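Local structure of beta-N-acetylglucosaminidase-like protein Glycoside hydrolase family 20 (Flavobacterium johnsoniae, 6YHH) at residues Met175-Trp180 against Gly224-Pro229; Leu182-Gly187 against Glu230-Gly235. The protein probably removes terminal N-acetylhexosamine residues from chitin-derived oligosaccharides, as a family 20 beta-N-acetylglucosaminidase of bacterial chitin metabolism. All coordinates share one frame; numbering follows the deposited sequence.

Contact 1: Met175-Trp180 against Gly224-Pro229; sequences MNVFHW and GILIVP
Two neighbouring parallel strands of the TIM-barrel catalytic domain meet here, Val177-Trp180 beside Leu226-Pro229. They run in the same direction at 21° to each other, and their axes come within 4.6 Å. Four backbone hydrogen bonds join them. Leu226 N donates to Asn176 O and Phe178 N to Leu226 O (2.8 Å). Val228 N then donates to Phe178 O, and Trp180 N to Val228 O (2.8 Å).

Phe178, Trp180 and Ile227 share one face of the sheet. Phe178 and Ile227 lie side by side and point the same way, with Phe178 CD2 4.1 Å from Ile227 CG1. Having CG anti to the backbone N (chi1 176°), Phe178 keeps its ring beside this isoleucine. Its CE2 also lies over one face of the Trp180 indole, toward the rim. Ile227 CG2 comes within 4.1 Å of Trp180 CE3. Nearer the strand starts, Ile225 CG2 packs on Phe178 CB at 3.9 Å. Helices 160-172 and 210-222 cover this apolar layer.

Val177, His179, Leu226 and Val228 point to the other face. There Val177 CG1 meets Val228 CG2 at 4.0 Å. His179 is held at both nitrogens, ND1 by Glu447 and NE2 by Glu230, and its ring stacks on His312. Before the second strand, Gly224 ends helix 210-222 as the C-prime residue of a Schellman motif. Parallel strands with helices packed outside are typical of the TIM barrel of family 20 hydrolases.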
loop_
_atom_site.group_PDB
_atom_site.type_symbol
_atom_site.label_atom_id
_atom_site.label_comp_id
_atom_site.label_asym_id
_atom_site.label_seq_id
_atom_site.Cartn_x
_atom_site.Cartn_y
_atom_site.Cartn_z
ATOM N N MET A 175 -16.676 -13.913 0.957
ATOM C CA MET A 175 -17.675 -12.937 0.576
ATOM C C MET A 175 -17.739 -12.792 -0.944
ATOM O O MET A 175 -16.706 -12.891 -1.592
ATOM C CB MET A 175 -17.379 -11.596 1.261
ATOM C CG MET A 175 -17.476 -11.739 2.732
ATOM S SD MET A 175 -16.969 -10.183 3.589
ATOM C CE MET A 175 -18.303 -9.047 3.145
ATOM N N ASN A 176 -18.937 -12.613 -1.489
ATOM C CA ASN A 176 -19.124 -12.705 -2.953
ATOM C C ASN A 176 -19.784 -11.579 -3.617
ATOM O O ASN A 176 -20.061 -11.683 -4.840
ATOM C CB ASN A 176 -19.878 -13.992 -3.323
ATOM C CG ASN A 176 -21.274 -14.034 -2.749
ATOM O OD1 ASN A 176 -21.685 -13.191 -1.935
ATOM N ND2 ASN A 176 -22.041 -14.983 -3.219
ATOM N N VAL A 177 -20.016 -10.462 -2.920
ATOM C CA VAL A 177 -20.614 -9.267 -3.519
ATOM C C VAL A 177 -19.799 -8.039 -3.112
ATOM O O VAL A 177 -19.493 -7.811 -1.916
ATOM C CB VAL A 177 -22.058 -9.068 -3.131
ATOM C CG1 VAL A 177 -22.582 -7.782 -3.668
ATOM C CG2 VAL A 177 -22.959 -10.259 -3.533
ATOM N N PHE A 178 -19.474 -7.257 -4.126
ATOM C CA PHE A 178 -18.813 -5.948 -3.905
ATOM C C PHE A 178 -19.724 -4.895 -4.473
ATOM O O PHE A 178 -19.970 -4.847 -5.668
ATOM C CB PHE A 178 -17.499 -5.947 -4.587
ATOM C CG PHE A 178 -16.747 -4.624 -4.527
ATOM C CD1 PHE A 178 -16.121 -4.213 -3.353
ATOM C CD2 PHE A 178 -16.698 -3.781 -5.604
ATOM C CE1 PHE A 178 -15.445 -3.024 -3.283
ATOM C CE2 PHE A 178 -15.975 -2.577 -5.491
ATOM C CZ PHE A 178 -15.352 -2.244 -4.358
ATOM N N HIS A 179 -20.319 -4.118 -3.595
ATOM C CA HIS A 179 -21.245 -3.066 -3.978
ATOM C C HIS A 179 -20.436 -1.745 -3.997
ATOM O O HIS A 179 -19.853 -1.300 -3.028
ATOM C CB HIS A 179 -22.430 -3.089 -3.025
ATOM C CG HIS A 179 -23.330 -1.896 -3.021
ATOM N ND1 HIS A 179 -24.271 -1.744 -2.024
ATOM C CD2 HIS A 179 -23.459 -0.798 -3.833
ATOM C CE1 HIS A 179 -24.900 -0.597 -2.181
ATOM N NE2 HIS A 179 -24.440 -0.013 -3.271
ATOM N N TRP A 180 -20.453 -1.108 -5.160
ATOM C CA TRP A 180 -19.548 0.048 -5.408
ATOM C C TRP A 180 -20.407 1.327 -5.470
ATOM O O TRP A 180 -21.178 1.566 -6.424
ATOM C CB TRP A 180 -18.789 -0.204 -6.713
ATOM C CG TRP A 180 -17.417 0.416 -6.876
ATOM C CD1 TRP A 180 -16.712 1.235 -6.036
ATOM C CD2 TRP A 180 -16.551 0.165 -8.007
ATOM N NE1 TRP A 180 -15.461 1.490 -6.537
ATOM C CE2 TRP A 180 -15.326 0.836 -7.755
ATOM C CE3 TRP A 180 -16.692 -0.587 -9.159
ATOM C CZ2 TRP A 180 -14.264 0.775 -8.640
ATOM C CZ3 TRP A 180 -15.649 -0.609 -10.071
ATOM C CH2 TRP A 180 -14.447 0.060 -9.780
ATOM N N GLY A 224 -14.386 -14.859 -7.857
ATOM C CA GLY A 224 -15.720 -15.308 -7.552
ATOM C C GLY A 224 -16.730 -14.304 -7.027
ATOM O O GLY A 224 -17.759 -14.673 -6.415
ATOM N N ILE A 225 -16.430 -13.039 -7.292
ATOM C CA ILE A 225 -17.181 -11.883 -6.748
ATOM C C ILE A 225 -17.972 -11.107 -7.823
ATOM O O ILE A 225 -17.448 -10.738 -8.866
ATOM C CB ILE A 225 -16.183 -10.961 -6.017
ATOM C CG1 ILE A 225 -15.494 -11.729 -4.842
ATOM C CG2 ILE A 225 -16.869 -9.675 -5.536
ATOM C CD1 ILE A 225 -14.229 -11.033 -4.397
ATOM N N LEU A 226 -19.219 -10.875 -7.517
ATOM C CA LEU A 226 -20.170 -10.028 -8.280
ATOM C C LEU A 226 -19.993 -8.563 -7.907
ATOM O O LEU A 226 -19.914 -8.258 -6.718
ATOM C CB LEU A 226 -21.571 -10.425 -7.894
ATOM C CG LEU A 226 -22.730 -9.581 -8.411
ATOM C CD1 LEU A 226 -22.830 -9.697 -9.925
ATOM C CD2 LEU A 226 -24.050 -9.983 -7.801
ATOM N N ILE A 227 -19.925 -7.676 -8.891
ATOM C CA ILE A 227 -19.969 -6.282 -8.616
ATOM C C ILE A 227 -21.324 -5.682 -8.878
ATOM O O ILE A 227 -21.909 -5.878 -10.009
ATOM C CB ILE A 227 -18.848 -5.504 -9.331
ATOM C CG1 ILE A 227 -17.433 -6.041 -8.954
ATOM C CG2 ILE A 227 -18.995 -3.969 -9.133
ATOM C CD1 ILE A 227 -16.269 -5.243 -9.489
ATOM N N VAL A 228 -21.820 -4.936 -7.896
ATOM C CA VAL A 228 -23.085 -4.262 -7.981
ATOM C C VAL A 228 -22.764 -2.747 -7.954
ATOM O O VAL A 228 -22.371 -2.205 -6.901
ATOM C CB VAL A 228 -24.064 -4.659 -6.838
ATOM C CG1 VAL A 228 -25.318 -3.862 -6.947
ATOM C CG2 VAL A 228 -24.332 -6.164 -6.869
ATOM N N PRO A 229 -22.838 -2.073 -9.118
ATOM C CA PRO A 229 -22.662 -0.607 -9.162
ATOM C C PRO A 229 -23.838 0.174 -8.649
ATOM O O PRO A 229 -24.981 -0.287 -8.708
ATOM C CB PRO A 229 -22.492 -0.363 -10.677
ATOM C CG PRO A 229 -23.482 -1.364 -11.237
ATOM C CD PRO A 229 -23.259 -2.598 -10.430
#

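Contact 2: Leu182-Gly187 against Glu230-Gly235; sequences LVDDQG and EIDVPG
Leu182 meets Glu230 where two adjacent TIM-barrel strands give way to the loops at their C-terminal ends, the end that carries the active site in this fold. Leu182 N donates a long hydrogen bond to Glu230 O (3.3 Å), in the carbonyl plane. Leu182 CB lies 3.7 Å from the same oxygen. The two chains are already wider apart here than in the paired strands, with Leu182 CA 5.9 Å from Glu230 CA.

At Val183 a water links the two chains. It donates to Val183 O at 2.7 Å. Its bonds to Glu230 O and from Asp232 N are weak. Val183 CG2 touches Ile231 CG2 at 4.3 Å.

Asp184 begins a type I turn that ends at Gly187. Asp184 N bonds to Gly187 O, and Gly187 N returns to Asp184 O. The side chain of Asp184 lies near Glu317, the predicted proton donor, and near a Tris molecule probably from the crystallisation liquor, consistent with a place in the substrate pocket. His181 bridges two acids, its NE2 hydrogen-bonded to Asp184 OD2 and its ND1 to Glu230 OE1.

With chi1 at -173°, the Asp232 CG lies opposite the backbone N, which sets its side chain alongside that of Asp184; its OD1 is hydrogen-bonded to Gly315 N. The two carboxylate planes stand 87° apart, and Asp184 OD2 lies 4.0 Å from Asp232 OD2.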
loop_
_atom_site.group_PDB
_atom_site.type_symbol
_atom_site.label_atom_id
_atom_site.label_comp_id
_atom_site.label_asym_id
_atom_site.label_seq_id
_atom_site.Cartn_x
_atom_site.Cartn_y
_atom_site.Cartn_z
ATOM N N LEU A 182 -20.601 4.717 -6.203
ATOM C CA LEU A 182 -19.747 5.399 -7.121
ATOM C C LEU A 182 -20.066 6.889 -7.340
ATOM O O LEU A 182 -19.320 7.591 -8.031
ATOM C CB LEU A 182 -19.776 4.673 -8.475
ATOM C CG LEU A 182 -19.048 3.351 -8.561
ATOM C CD1 LEU A 182 -19.583 2.519 -9.709
ATOM C CD2 LEU A 182 -17.617 3.707 -8.771
ATOM N N VAL A 183 -21.084 7.368 -6.627
ATOM C CA VAL A 183 -21.562 8.716 -6.710
ATOM C C VAL A 183 -22.254 9.108 -5.412
ATOM O O VAL A 183 -22.980 8.287 -4.823
ATOM C CB VAL A 183 -22.619 8.882 -7.859
ATOM C CG1 VAL A 183 -22.936 10.373 -7.962
ATOM C CG2 VAL A 183 -22.107 8.224 -9.181
ATOM N N ASP A 184 -21.997 10.332 -4.935
ATOM C CA ASP A 184 -22.724 10.885 -3.832
ATOM C C ASP A 184 -22.508 12.401 -3.903
ATOM O O ASP A 184 -22.023 12.950 -4.962
ATOM C CB ASP A 184 -22.273 10.249 -2.498
ATOM C CG ASP A 184 -23.359 10.203 -1.482
ATOM O OD1 ASP A 184 -23.742 11.312 -0.991
ATOM O OD2 ASP A 184 -23.875 9.131 -1.172
ATOM N N ASP A 185 -22.895 13.118 -2.855
ATOM C CA ASP A 185 -22.814 14.586 -2.874
ATOM C C ASP A 185 -21.372 15.120 -3.042
ATOM O O ASP A 185 -21.133 16.221 -3.524
ATOM C CB ASP A 185 -23.372 15.187 -1.568
ATOM C CG ASP A 185 -24.869 14.960 -1.397
ATOM O OD1 ASP A 185 -25.646 15.612 -2.157
ATOM O OD2 ASP A 185 -25.183 14.142 -0.476
ATOM N N GLN A 186 -20.441 14.293 -2.595
ATOM C CA GLN A 186 -19.037 14.638 -2.463
ATOM C C GLN A 186 -18.196 14.250 -3.697
ATOM O O GLN A 186 -16.963 14.369 -3.657
ATOM C CB GLN A 186 -18.474 13.958 -1.201
ATOM C CG GLN A 186 -19.074 14.464 0.072
ATOM C CD GLN A 186 -20.441 13.892 0.432
ATOM O OE1 GLN A 186 -20.973 13.007 -0.221
ATOM N NE2 GLN A 186 -21.028 14.444 1.450
ATOM N N GLY A 187 -18.863 13.692 -4.743
ATOM C CA GLY A 187 -18.154 13.394 -5.963
ATOM C C GLY A 187 -18.734 12.251 -6.754
ATOM O O GLY A 187 -19.312 11.361 -6.207
ATOM N N GLU A 230 -23.575 1.344 -8.053
ATOM C CA GLU A 230 -24.643 2.228 -7.583
ATOM C C GLU A 230 -24.444 3.615 -8.072
ATOM O O GLU A 230 -23.369 4.219 -7.887
ATOM C CB GLU A 230 -24.754 2.252 -6.058
ATOM C CG GLU A 230 -25.941 3.054 -5.528
ATOM C CD GLU A 230 -25.939 3.303 -4.016
ATOM O OE1 GLU A 230 -25.169 2.588 -3.279
ATOM O OE2 GLU A 230 -26.696 4.174 -3.542
ATOM N N ILE A 231 -25.469 4.121 -8.730
ATOM C CA ILE A 231 -25.620 5.529 -9.033
ATOM C C ILE A 231 -26.821 6.053 -8.240
ATOM O O ILE A 231 -27.980 5.794 -8.585
ATOM C CB ILE A 231 -25.819 5.791 -10.536
ATOM C CG1 ILE A 231 -24.569 5.374 -11.303
ATOM C CG2 ILE A 231 -26.004 7.269 -10.725
ATOM C CD1 ILE A 231 -24.756 5.548 -12.829
ATOM N N ASP A 232 -26.562 6.746 -7.122
ATOM C CA ASP A 232 -27.585 7.072 -6.181
ATOM C C ASP A 232 -28.418 8.304 -6.622
ATOM O O ASP A 232 -27.890 9.413 -6.728
ATOM C CB ASP A 232 -26.876 7.324 -4.819
ATOM C CG ASP A 232 -27.822 7.531 -3.658
ATOM O OD1 ASP A 232 -29.018 7.696 -3.870
ATOM O OD2 ASP A 232 -27.309 7.551 -2.488
ATOM N N VAL A 233 -29.716 8.072 -6.862
ATOM C CA VAL A 233 -30.654 9.075 -7.347
ATOM C C VAL A 233 -31.982 8.902 -6.651
ATOM O O VAL A 233 -32.331 7.737 -6.265
ATOM C CB VAL A 233 -30.832 8.961 -8.893
ATOM C CG1 VAL A 233 -29.589 9.426 -9.593
ATOM C CG2 VAL A 233 -31.225 7.558 -9.331
ATOM N N PRO A 234 -32.755 9.976 -6.396
ATOM C CA PRO A 234 -32.523 11.344 -6.802
ATOM C C PRO A 234 -31.997 12.284 -5.727
ATOM O O PRO A 234 -31.639 13.430 -6.040
ATOM C CB PRO A 234 -33.940 11.819 -7.250
ATOM C CG PRO A 234 -34.805 11.144 -6.207
ATOM C CD PRO A 234 -34.173 9.786 -5.991
ATOM N N GLY A 235 -31.888 11.781 -4.508
ATOM C CA GLY A 235 -31.306 12.544 -3.404
ATOM C C GLY A 235 -29.770 12.454 -3.541
ATOM O O GLY A 235 -29.244 11.896 -4.535
HETATM O O HOH W 1 -23.961 5.912 -5.688
#

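How the contacts relate
The two contacts follow one pair of neighbouring strands, 177-184 and 226-230, in the catalytic domain. Their centres are 18 Å apart. Contact 1 comes first on both strands, and contact 2 continues past it into the turn at 184-187 and the loop before helix 238-243. Along the chain the segments alternate, with helices 197-202 and 210-222 between the two strands. The contacts also touch directly: Trp180 O lies 2.9 Å from Glu230 N, a probable hydrogen bond, and Pro229 packs on Leu182. Contact 1 thus belongs to the barrel wall, while contact 2 carries the same strands toward the predicted proton donor, Glu317.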